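Local coordinates for protein Aac(6')-ib (Escherichia coli, PDB 2BUE) that probably transfers the acetyl group of acetyl-CoA to the 6'-amino group of aminoglycosides such as kanamycin B, conferring resistance to these antibiotics, at residues Arg29-His34 and Tyr68-Leu73; Thr79-Met84 and Ala93-Ala98. The protein carries 2 engineered substitutions. All coordinates share one frame; numbering follows the deposited sequence.

Contact 1 (29-34 with 68-73) and contact 2 (79-84 with 93-98) follow one another along the chain, and their centres are 10 Å apart. Strand 26-30, at the edge of the sheet, lies beside strand 78-85, and probable backbone hydrogen bonds join the two contacts: Met31 N to Pro80 O at 2.9 Å and Ile82 N to Arg29 O at 2.8 Å. Both contacts reach ribostamycin, contact 1 through Tyr68 at the ribose and contact 2 through Gln94 and Tyr96 nearer the central ring. Bound coenzyme A is about 11 Å from the side chain of Tyr68 and about 9 Å from that of Ala93.

Contact 1: residues Arg29-His34 and Tyr68-Leu73; sequences RLMTEH and YLPSVL. With RIO (ribostamycin), chain C.
The Tyr68 ring has ribostamycin set obliquely against it, with C1 of the antibiotic 3.5 Å from Tyr68 CE1, while at the root of the same side chain Tyr68 CB packs against Met31 CE at 4.2 Å. At the far end of the ring, the hydroxymethyl oxygen O1 of the ribose donates a hydrogen bond to Tyr68 OH (3.1 Å), and the same phenol oxygen is hydrogen-bonded to Trp52 NE1. A tyrosine suits this place, because its ring carbons meet the sugar carbon and its hydroxyl meets the sugar oxygen. Glu33 sets CB against Leu69 CD1 at 3.6 Å, and its CG lies over the centre of the His34 ring.

Between the two segments themselves no hydrogen bond forms, and Met31 makes the contact through packing. Its CG lies anti to the backbone N (chi1 -166°), and a bend at chi3 then turns CE toward Tyr68, giving a close methyl-to-carbonyl contact of 3.1 Å between Met31 CE and Tyr68 O. A flexible, unbranched thioether can follow such a bent path, and Leu36 and Leu39 of helix 36-43 and Tyr92 pack around it. In this GNAT fold the chain leaves edge strand 26-30, runs through a helical region without strands, and returns to the sheet at strand 78-85; the contact ties the start of that excursion to its last helix, 70-74.

Pro70 begins this helix, just after Leu69 at the N-cap. Proline fits the first turn, where no earlier helical carbonyl calls for an N-H, and its CG rests against Met31 O at 3.4 Å. Leu69 O, meanwhile, accepts from Leu73 N. From the buried side of the helix Leu73 sends CD2 to within 4.0 Å of ribose carbon C17 of the antibiotic.

Contact 2: residues Thr79-Met84 and Ala93-Ala98; sequences TPYIAM and AQSYVA. With RIO (ribostamycin), chain C.
Strands 79-84 and 93-97 run antiparallel, 4.6 Å apart at their axes with an angle of 152° between them, and four backbone hydrogen bonds link the Thr79-Ser95 and Tyr81-Ala93 pairs of this beta hairpin within the GNAT sheet. Between those pairs, Pro80 opposes Gln94 in a non-hydrogen-bonded position, where its missing N-H costs this pairing nothing.

Tyr81, Ala93 and Ser95 share the face covered by helix 131-144. The Tyr81 ring lies across the neighbouring strand, with CD2 at 4.4 Å from Ala93 CB; the small methyl leaves room for the ring and for Leu139. Ser95 CB is in the ring plane, at the edge, and Ser95 OG is hydrogen-bonded to Tyr81 OH at 2.7 Å, pairing two hydroxyls on a buried face.

On the opposite face, Gln94 extends to ribostamycin. Its NE2 donates to glycosidic oxygen O3 (3.2 Å, N-H...O angle 148°). With OE1 held by Tyr92 OH, and NE2 also bonded to Asp118 OD2, the amide is kept from flipping and NE2 is presented to O3. Tyr96 offers a ring face to the deoxystreptamine amine: ribostamycin N1 lies 3.2 Å above the ring plane, offset toward the rim near Tyr96 CE1 and CZ.

Contact 1: residues Arg29-His34 and Tyr68-Leu73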
ATOM      1  N   ARG A  29       2.607   0.384  12.491  1.00 14.99           N
ATOM      2  CA  ARG A  29       2.929   1.606  13.206  1.00 14.24           C
ATOM      3  C   ARG A  29       3.267   2.671  12.194  1.00 13.59           C
ATOM      4  O   ARG A  29       3.681   2.342  11.077  1.00 12.19           O
ATOM      5  CB  ARG A  29       4.134   1.376  14.136  1.00 14.71           C
ATOM      6  CG  ARG A  29       5.446   1.025  13.425  1.00 14.89           C
ATOM      7  CD  ARG A  29       6.600   0.957  14.440  1.00 14.80           C
ATOM      8  NE  ARG A  29       7.881   0.572  13.847  1.00 14.52           N
ATOM      9  CZ  ARG A  29       8.677   1.396  13.162  1.00 13.84           C
ATOM     10  NH1 ARG A  29       8.323   2.678  12.938  1.00 11.17           N
ATOM     11  NH2 ARG A  29       9.830   0.921  12.700  1.00 14.40           N
ATOM     12  N   LEU A  30       3.116   3.939  12.569  1.00 13.36           N
ATOM     13  CA  LEU A  30       3.576   5.028  11.699  1.00 13.59           C
ATOM     14  C   LEU A  30       5.066   4.882  11.461  1.00 13.23           C
ATOM     15  O   LEU A  30       5.826   4.551  12.381  1.00 13.88           O
ATOM     16  CB  LEU A  30       3.304   6.421  12.282  1.00 14.71           C
ATOM     17  CG  LEU A  30       1.878   6.949  12.347  1.00 16.63           C
ATOM     18  CD1 LEU A  30       1.876   8.307  13.081  1.00 18.41           C
ATOM     19  CD2 LEU A  30       1.223   7.102  10.941  1.00 17.47           C
ATOM     20  N   MET A  31       5.485   5.121  10.224  1.00 11.81           N
ATOM     21  CA  MET A  31       6.908   5.247   9.935  1.00 11.97           C
ATOM     22  C   MET A  31       7.402   6.610  10.431  1.00 12.44           C
ATOM     23  O   MET A  31       6.666   7.599  10.385  1.00 13.13           O
ATOM     24  CB  MET A  31       7.122   5.152   8.420  1.00 11.33           C
ATOM     25  CG  MET A  31       8.592   4.923   8.060  1.00 10.96           C
ATOM     26  SD  MET A  31       8.913   4.830   6.304  1.00 12.86           S
ATOM     27  CE  MET A  31       8.816   6.525   5.803  1.00 13.33           C
ATOM     28  N   THR A  32       8.643   6.640  10.895  1.00 13.21           N
ATOM     29  CA  THR A  32       9.289   7.881  11.312  1.00 14.13           C
ATOM     30  C   THR A  32      10.535   8.135  10.473  1.00 14.24           C
ATOM     31  O   THR A  32      11.024   7.231   9.768  1.00 13.45           O
ATOM     32  CB  THR A  32       9.693   7.825  12.810  1.00 13.60           C
ATOM     33  OG1 THR A  32      10.866   7.019  12.957  1.00 14.61           O
ATOM     34  CG2 THR A  32       8.547   7.243  13.693  1.00 14.63           C
ATOM     35  N   GLU A  33      11.075   9.352  10.581  1.00 15.74           N
ATOM     36  CA  GLU A  33      12.376   9.663   9.953  1.00 17.85           C
ATOM     37  C   GLU A  33      13.503   8.671  10.317  1.00 16.77           C
ATOM     38  O   GLU A  33      14.435   8.473   9.531  1.00 16.68           O
ATOM     39  CB  GLU A  33      12.823  11.104  10.259  1.00 18.33           C
ATOM     40  CG  GLU A  33      13.104  11.342  11.725  1.00 21.81           C
ATOM     41  CD  GLU A  33      13.468  12.784  12.041  1.00 23.34           C
ATOM     42  OE1 GLU A  33      13.981  13.498  11.142  1.00 30.85           O
ATOM     43  OE2 GLU A  33      13.234  13.192  13.203  1.00 32.11           O
ATOM     44  N   HIS A  34      13.421   8.049  11.496  1.00 16.29           N
ATOM     45  CA  HIS A  34      14.405   7.043  11.930  1.00 16.65           C
ATOM     46  C   HIS A  34      14.382   5.733  11.151  1.00 16.17           C
ATOM     47  O   HIS A  34      15.313   4.937  11.256  1.00 16.53           O
ATOM     48  CB  HIS A  34      14.260   6.776  13.426  1.00 17.66           C
ATOM     49  CG  HIS A  34      14.301   8.029  14.231  1.00 21.29           C
ATOM     50  ND1 HIS A  34      15.461   8.753  14.404  1.00 27.17           N
ATOM     51  CD2 HIS A  34      13.318   8.735  14.836  1.00 24.69           C
ATOM     52  CE1 HIS A  34      15.198   9.834  15.119  1.00 27.42           C
ATOM     53  NE2 HIS A  34      13.905   9.848  15.391  1.00 26.68           N
ATOM     54  N   TYR A  68      10.500  10.157   1.070  1.00 12.62           N
ATOM     55  CA  TYR A  68       9.717   9.338   2.012  1.00 11.55           C
ATOM     56  C   TYR A  68       9.670   9.895   3.439  1.00 11.42           C
ATOM     57  O   TYR A  68       9.042   9.291   4.321  1.00 10.36           O
ATOM     58  CB  TYR A  68      10.184   7.871   2.036  1.00 12.04           C
ATOM     59  CG  TYR A  68       9.855   7.102   0.777  1.00 11.37           C
ATOM     60  CD1 TYR A  68       8.689   6.322   0.706  1.00 13.46           C
ATOM     61  CD2 TYR A  68      10.699   7.150  -0.333  1.00 13.40           C
ATOM     62  CE1 TYR A  68       8.390   5.592  -0.421  1.00 13.96           C
ATOM     63  CE2 TYR A  68      10.397   6.435  -1.502  1.00 14.24           C
ATOM     64  CZ  TYR A  68       9.236   5.662  -1.533  1.00 14.89           C
ATOM     65  OH  TYR A  68       8.930   4.947  -2.672  1.00 16.80           O
ATOM     66  N   LEU A  69      10.320  11.042   3.679  1.00 11.76           N
ATOM     67  CA  LEU A  69      10.202  11.685   4.987  1.00 12.50           C
ATOM     68  C   LEU A  69       8.710  11.872   5.239  1.00 12.02           C
ATOM     69  O   LEU A  69       8.027  12.369   4.347  1.00 11.44           O
ATOM     70  CB  LEU A  69      10.905  13.040   4.979  1.00 13.80           C
ATOM     71  CG  LEU A  69      10.968  13.776   6.323  1.00 14.35           C
ATOM     72  CD1 LEU A  69      11.805  13.020   7.357  1.00 14.75           C
ATOM     73  CD2 LEU A  69      11.497  15.205   6.069  1.00 13.72           C
ATOM     74  N   PRO A  70       8.200  11.406   6.406  1.00 12.38           N
ATOM     75  CA  PRO A  70       6.747  11.471   6.624  1.00 12.63           C
ATOM     76  C   PRO A  70       6.136  12.856   6.353  1.00 12.68           C
ATOM     77  O   PRO A  70       5.072  12.953   5.751  1.00 12.47           O
ATOM     78  CB  PRO A  70       6.578  10.977   8.074  1.00 13.08           C
ATOM     79  CG  PRO A  70       7.694   9.969   8.228  1.00 14.06           C
ATOM     80  CD  PRO A  70       8.873  10.690   7.504  1.00 13.06           C
ATOM     81  N   SER A  71       6.810  13.935   6.736  1.00 13.62           N
ATOM     82  CA  SER A  71       6.292  15.285   6.454  1.00 13.75           C
ATOM     83  C   SER A  71       6.202  15.639   4.960  1.00 13.28           C
ATOM     84  O   SER A  71       5.336  16.414   4.543  1.00 13.60           O
ATOM     85  CB  SER A  71       7.123  16.338   7.195  1.00 14.12           C
ATOM     86  OG  SER A  71       8.470  16.285   6.744  1.00 14.44           O
ATOM     87  N   VAL A  72       7.097  15.063   4.149  1.00 12.41           N
ATOM     88  CA  VAL A  72       7.049  15.259   2.693  1.00 12.76           C
ATOM     89  C   VAL A  72       5.891  14.454   2.092  1.00 11.69           C
ATOM     90  O   VAL A  72       5.159  14.952   1.241  1.00 10.95           O
ATOM     91  CB  VAL A  72       8.391  14.846   2.011  1.00 12.91           C
ATOM     92  CG1 VAL A  72       8.264  14.835   0.490  1.00 14.30           C
ATOM     93  CG2 VAL A  72       9.535  15.794   2.438  1.00 15.12           C
ATOM     94  N   LEU A  73       5.747  13.203   2.542  1.00 10.99           N
ATOM     95  CA  LEU A  73       4.641  12.356   2.074  1.00 11.53           C
ATOM     96  C   LEU A  73       3.294  13.013   2.444  1.00 11.71           C
ATOM     97  O   LEU A  73       2.331  12.955   1.663  1.00 11.34           O
ATOM     98  CB  LEU A  73       4.741  10.961   2.682  1.00 10.96           C
ATOM     99  CG  LEU A  73       5.905  10.091   2.168  1.00 10.51           C
ATOM    100  CD1 LEU A  73       5.940   8.783   2.984  1.00 12.35           C
ATOM    101  CD2 LEU A  73       5.739   9.846   0.661  1.00 11.93           C
TER
HETATM  102  O1  RIO C1201       5.913   5.525  -3.107  1.00 28.45           O
HETATM  103  C1  RIO C1201       5.827   6.816  -2.485  1.00 26.97           C
HETATM  104  C2  RIO C1201       5.799   7.883  -3.586  1.00 26.43           C
HETATM  105  O2  RIO C1201       5.193   7.387  -4.797  1.00 23.57           O
HETATM  106  C3  RIO C1201       3.789   7.693  -4.792  1.00 21.54           C
HETATM  107  O3  RIO C1201       3.010   6.504  -4.553  1.00 12.35           O
HETATM  108  C4  RIO C1201       1.980   6.249  -5.588  1.00 12.01           C
HETATM  109  C5  RIO C1201       0.651   6.997  -5.280  1.00 11.32           C
HETATM  110  O4  RIO C1201       0.859   8.399  -5.285  1.00 12.18           O
HETATM  111  C6  RIO C1201      -0.503   6.643  -6.235  1.00  9.19           C
HETATM  112  N1  RIO C1201      -1.756   7.276  -5.731  1.00  9.78           N
HETATM  113  C7  RIO C1201      -0.699   5.103  -6.293  1.00 10.47           C
HETATM  114  C8  RIO C1201       0.616   4.412  -6.712  1.00  9.08           C
HETATM  115  N2  RIO C1201       0.363   2.948  -6.834  1.00  9.05           N
HETATM  116  C9  RIO C1201       1.756   4.711  -5.677  1.00 10.33           C
HETATM  117  O5  RIO C1201       2.958   4.129  -6.260  1.00  9.72           O
HETATM  118  C10 RIO C1201       3.801   3.479  -5.307  1.00 11.28           C
HETATM  119  O6  RIO C1201       3.394   2.149  -5.095  1.00 12.89           O
HETATM  120  C11 RIO C1201       3.588   1.226  -6.226  1.00 14.40           C
HETATM  121  C12 RIO C1201       3.229  -0.182  -5.693  1.00 13.70           C
HETATM  122  N3  RIO C1201       1.769  -0.347  -5.620  1.00 14.04           N
HETATM  123  C13 RIO C1201       5.060   1.264  -6.738  1.00 15.01           C
HETATM  124  O7  RIO C1201       5.131   0.468  -7.945  1.00 15.24           O
HETATM  125  C14 RIO C1201       5.483   2.725  -7.030  1.00 13.41           C
HETATM  126  O8  RIO C1201       6.844   2.820  -7.541  1.00 16.95           O
HETATM  127  C15 RIO C1201       5.276   3.609  -5.789  1.00 11.63           C
HETATM  128  N4  RIO C1201       5.607   5.011  -6.046  1.00 13.16           N
HETATM  129  C16 RIO C1201       3.602   8.789  -3.711  1.00 25.05           C
HETATM  130  O9  RIO C1201       3.116   9.943  -4.380  1.00 27.78           O
HETATM  131  C17 RIO C1201       5.030   9.143  -3.258  1.00 28.15           C
HETATM  132  O10 RIO C1201       5.520  10.201  -4.128  1.00 31.26           O

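Contact 2: residues Thr79-Met84 and Ala93-Ala98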
ATOM      1  N   THR A  79       0.339   8.645   3.884  1.00  8.98           N
ATOM      2  CA  THR A  79       0.749   8.259   5.237  1.00  9.85           C
ATOM      3  C   THR A  79       1.536   6.955   5.204  1.00  9.63           C
ATOM      4  O   THR A  79       1.009   5.926   4.754  1.00  9.10           O
ATOM      5  CB  THR A  79      -0.488   8.088   6.158  1.00  9.72           C
ATOM      6  OG1 THR A  79      -1.240   9.307   6.180  1.00 10.50           O
ATOM      7  CG2 THR A  79      -0.080   7.692   7.574  1.00 11.11           C
ATOM      8  N   PRO A  80       2.803   6.995   5.662  1.00  9.43           N
ATOM      9  CA  PRO A  80       3.663   5.803   5.670  1.00  9.82           C
ATOM     10  C   PRO A  80       3.593   4.993   6.953  1.00  9.80           C
ATOM     11  O   PRO A  80       3.551   5.570   8.067  1.00 10.19           O
ATOM     12  CB  PRO A  80       5.075   6.391   5.491  1.00  9.26           C
ATOM     13  CG  PRO A  80       5.018   7.725   6.252  1.00 10.11           C
ATOM     14  CD  PRO A  80       3.534   8.200   6.130  1.00  9.91           C
ATOM     15  N   TYR A  81       3.611   3.666   6.797  1.00  9.53           N
ATOM     16  CA  TYR A  81       3.606   2.723   7.919  1.00  9.67           C
ATOM     17  C   TYR A  81       4.754   1.717   7.815  1.00 10.34           C
ATOM     18  O   TYR A  81       5.202   1.394   6.705  1.00  9.92           O
ATOM     19  CB  TYR A  81       2.307   1.896   7.945  1.00  9.80           C
ATOM     20  CG  TYR A  81       1.059   2.712   7.813  1.00 11.03           C
ATOM     21  CD1 TYR A  81       0.489   3.340   8.922  1.00 12.01           C
ATOM     22  CD2 TYR A  81       0.451   2.868   6.568  1.00  9.73           C
ATOM     23  CE1 TYR A  81      -0.673   4.124   8.783  1.00 11.58           C
ATOM     24  CE2 TYR A  81      -0.711   3.636   6.399  1.00  9.98           C
ATOM     25  CZ  TYR A  81      -1.255   4.272   7.516  1.00 11.33           C
ATOM     26  OH  TYR A  81      -2.409   5.004   7.360  1.00 10.89           O
ATOM     27  N   ILE A  82       5.185   1.212   8.969  1.00 10.60           N
ATOM     28  CA  ILE A  82       6.039   0.040   9.033  1.00 10.92           C
ATOM     29  C   ILE A  82       5.198  -1.119   9.565  1.00 11.98           C
ATOM     30  O   ILE A  82       4.514  -0.985  10.592  1.00 12.99           O
ATOM     31  CB  ILE A  82       7.318   0.258   9.902  1.00 10.05           C
ATOM     32  CG1 ILE A  82       8.163   1.401   9.315  1.00 11.58           C
ATOM     33  CG2 ILE A  82       8.101  -1.083   9.995  1.00 11.60           C
ATOM     34  CD1 ILE A  82       8.738   1.133   7.907  1.00 14.78           C
ATOM     35  N   ALA A  83       5.234  -2.231   8.834  1.00 12.68           N
ATOM     36  CA  ALA A  83       4.580  -3.469   9.249  1.00 13.31           C
ATOM     37  C   ALA A  83       5.490  -4.225  10.197  1.00 14.43           C
ATOM     38  O   ALA A  83       6.692  -4.417   9.909  1.00 14.62           O
ATOM     39  CB  ALA A  83       4.249  -4.321   8.038  1.00 14.10           C
ATOM     40  N   MET A  84       4.901  -4.674  11.309  1.00 15.05           N
ATOM     41  CA  MET A  84       5.637  -5.371  12.373  1.00 16.87           C
ATOM     42  C   MET A  84       5.115  -6.790  12.592  1.00 17.85           C
ATOM     43  O   MET A  84       3.910  -7.024  12.533  1.00 18.89           O
ATOM     44  CB  MET A  84       5.486  -4.609  13.694  1.00 17.11           C
ATOM     45  CG  MET A  84       5.901  -3.148  13.653  1.00 18.07           C
ATOM     46  SD  MET A  84       7.675  -2.953  13.429  1.00 18.84           S
ATOM     47  CE  MET A  84       8.290  -3.742  14.937  1.00 20.43           C
ATOM     48  N   ALA A  93       4.252   0.041   4.221  1.00  8.75           N
ATOM     49  CA  ALA A  93       2.973   0.275   3.562  1.00  8.59           C
ATOM     50  C   ALA A  93       2.668   1.765   3.578  1.00  9.02           C
ATOM     51  O   ALA A  93       3.288   2.540   4.334  1.00  8.99           O
ATOM     52  CB  ALA A  93       1.845  -0.536   4.238  1.00  8.96           C
ATOM     53  N   GLN A  94       1.740   2.167   2.731  1.00  8.04           N
ATOM     54  CA  GLN A  94       1.283   3.558   2.752  1.00  8.75           C
ATOM     55  C   GLN A  94      -0.182   3.584   2.386  1.00  9.06           C
ATOM     56  O   GLN A  94      -0.657   2.706   1.638  1.00  8.33           O
ATOM     57  CB  GLN A  94       2.106   4.435   1.806  1.00  8.33           C
ATOM     58  CG  GLN A  94       2.106   3.932   0.353  1.00  9.25           C
ATOM     59  CD  GLN A  94       2.927   4.809  -0.575  1.00  9.44           C
ATOM     60  OE1 GLN A  94       3.988   5.339  -0.198  1.00 10.09           O
ATOM     61  NE2 GLN A  94       2.469   4.926  -1.815  1.00  9.18           N
ATOM     62  N   SER A  95      -0.904   4.548   2.962  1.00  7.92           N
ATOM     63  CA  SER A  95      -2.262   4.834   2.535  1.00  8.18           C
ATOM     64  C   SER A  95      -2.314   6.275   2.015  1.00  7.78           C
ATOM     65  O   SER A  95      -1.517   7.133   2.435  1.00  7.79           O
ATOM     66  CB  SER A  95      -3.269   4.644   3.675  1.00  8.59           C
ATOM     67  OG  SER A  95      -2.988   5.511   4.766  1.00  8.21           O
ATOM     68  N   TYR A  96      -3.253   6.563   1.126  1.00  7.86           N
ATOM     69  CA  TYR A  96      -3.337   7.903   0.566  1.00  7.85           C
ATOM     70  C   TYR A  96      -4.787   8.291   0.336  1.00  8.40           C
ATOM     71  O   TYR A  96      -5.658   7.416   0.145  1.00  7.93           O
ATOM     72  CB  TYR A  96      -2.468   8.074  -0.720  1.00  8.55           C
ATOM     73  CG  TYR A  96      -2.848   7.104  -1.821  1.00  9.46           C
ATOM     74  CD1 TYR A  96      -3.887   7.424  -2.713  1.00 11.74           C
ATOM     75  CD2 TYR A  96      -2.173   5.874  -1.977  1.00  8.34           C
ATOM     76  CE1 TYR A  96      -4.282   6.537  -3.720  1.00  7.40           C
ATOM     77  CE2 TYR A  96      -2.578   4.971  -3.015  1.00  7.51           C
ATOM     78  CZ  TYR A  96      -3.623   5.318  -3.860  1.00  6.63           C
ATOM     79  OH  TYR A  96      -4.053   4.481  -4.868  1.00  8.91           O
ATOM     80  N   VAL A  97      -5.044   9.596   0.392  1.00  8.66           N
ATOM     81  CA  VAL A  97      -6.352  10.115   0.002  1.00  8.31           C
ATOM     82  C   VAL A  97      -6.350  10.233  -1.521  1.00  8.99           C
ATOM     83  O   VAL A  97      -5.629  11.051  -2.093  1.00  9.18           O
ATOM     84  CB  VAL A  97      -6.630  11.499   0.666  1.00  8.61           C
ATOM     85  CG1 VAL A  97      -8.005  12.044   0.191  1.00  8.41           C
ATOM     86  CG2 VAL A  97      -6.597  11.349   2.201  1.00  8.21           C
ATOM     87  N   ALA A  98      -7.195   9.447  -2.187  1.00  9.56           N
ATOM     88  CA  ALA A  98      -7.166   9.406  -3.652  1.00 10.51           C
ATOM     89  C   ALA A  98      -7.473  10.784  -4.301  1.00 11.20           C
ATOM     90  O   ALA A  98      -6.791  11.204  -5.224  1.00 11.81           O
ATOM     91  CB  ALA A  98      -8.126   8.329  -4.165  1.00 10.69           C
TER
HETATM   92  O1  RIO C1201       5.913   5.525  -3.107  1.00 28.45           O
HETATM   93  C1  RIO C1201       5.827   6.816  -2.485  1.00 26.97           C
HETATM   94  C2  RIO C1201       5.799   7.883  -3.586  1.00 26.43           C
HETATM   95  O2  RIO C1201       5.193   7.387  -4.797  1.00 23.57           O
HETATM   96  C3  RIO C1201       3.789   7.693  -4.792  1.00 21.54           C
HETATM   97  O3  RIO C1201       3.010   6.504  -4.553  1.00 12.35           O
HETATM   98  C4  RIO C1201       1.980   6.249  -5.588  1.00 12.01           C
HETATM   99  C5  RIO C1201       0.651   6.997  -5.280  1.00 11.32           C
HETATM  100  O4  RIO C1201       0.859   8.399  -5.285  1.00 12.18           O
HETATM  101  C6  RIO C1201      -0.503   6.643  -6.235  1.00  9.19           C
HETATM  102  N1  RIO C1201      -1.756   7.276  -5.731  1.00  9.78           N
HETATM  103  C7  RIO C1201      -0.699   5.103  -6.293  1.00 10.47           C
HETATM  104  C8  RIO C1201       0.616   4.412  -6.712  1.00  9.08           C
HETATM  105  N2  RIO C1201       0.363   2.948  -6.834  1.00  9.05           N
HETATM  106  C9  RIO C1201       1.756   4.711  -5.677  1.00 10.33           C
HETATM  107  O5  RIO C1201       2.958   4.129  -6.260  1.00  9.72           O
HETATM  108  C10 RIO C1201       3.801   3.479  -5.307  1.00 11.28           C
HETATM  109  O6  RIO C1201       3.394   2.149  -5.095  1.00 12.89           O
HETATM  110  C11 RIO C1201       3.588   1.226  -6.226  1.00 14.40           C
HETATM  111  C12 RIO C1201       3.229  -0.182  -5.693  1.00 13.70           C
HETATM  112  N3  RIO C1201       1.769  -0.347  -5.620  1.00 14.04           N
HETATM  113  C13 RIO C1201       5.060   1.264  -6.738  1.00 15.01           C
HETATM  114  O7  RIO C1201       5.131   0.468  -7.945  1.00 15.24           O
HETATM  115  C14 RIO C1201       5.483   2.725  -7.030  1.00 13.41           C
HETATM  116  O8  RIO C1201       6.844   2.820  -7.541  1.00 16.95           O
HETATM  117  C15 RIO C1201       5.276   3.609  -5.789  1.00 11.63           C
HETATM  118  N4  RIO C1201       5.607   5.011  -6.046  1.00 13.16           N
HETATM  119  C16 RIO C1201       3.602   8.789  -3.711  1.00 25.05           C
HETATM  120  O9  RIO C1201       3.116   9.943  -4.380  1.00 27.78           O
HETATM  121  C17 RIO C1201       5.030   9.143  -3.258  1.00 28.15           C
HETATM  122  O10 RIO C1201       5.520  10.201  -4.128  1.00 31.26           O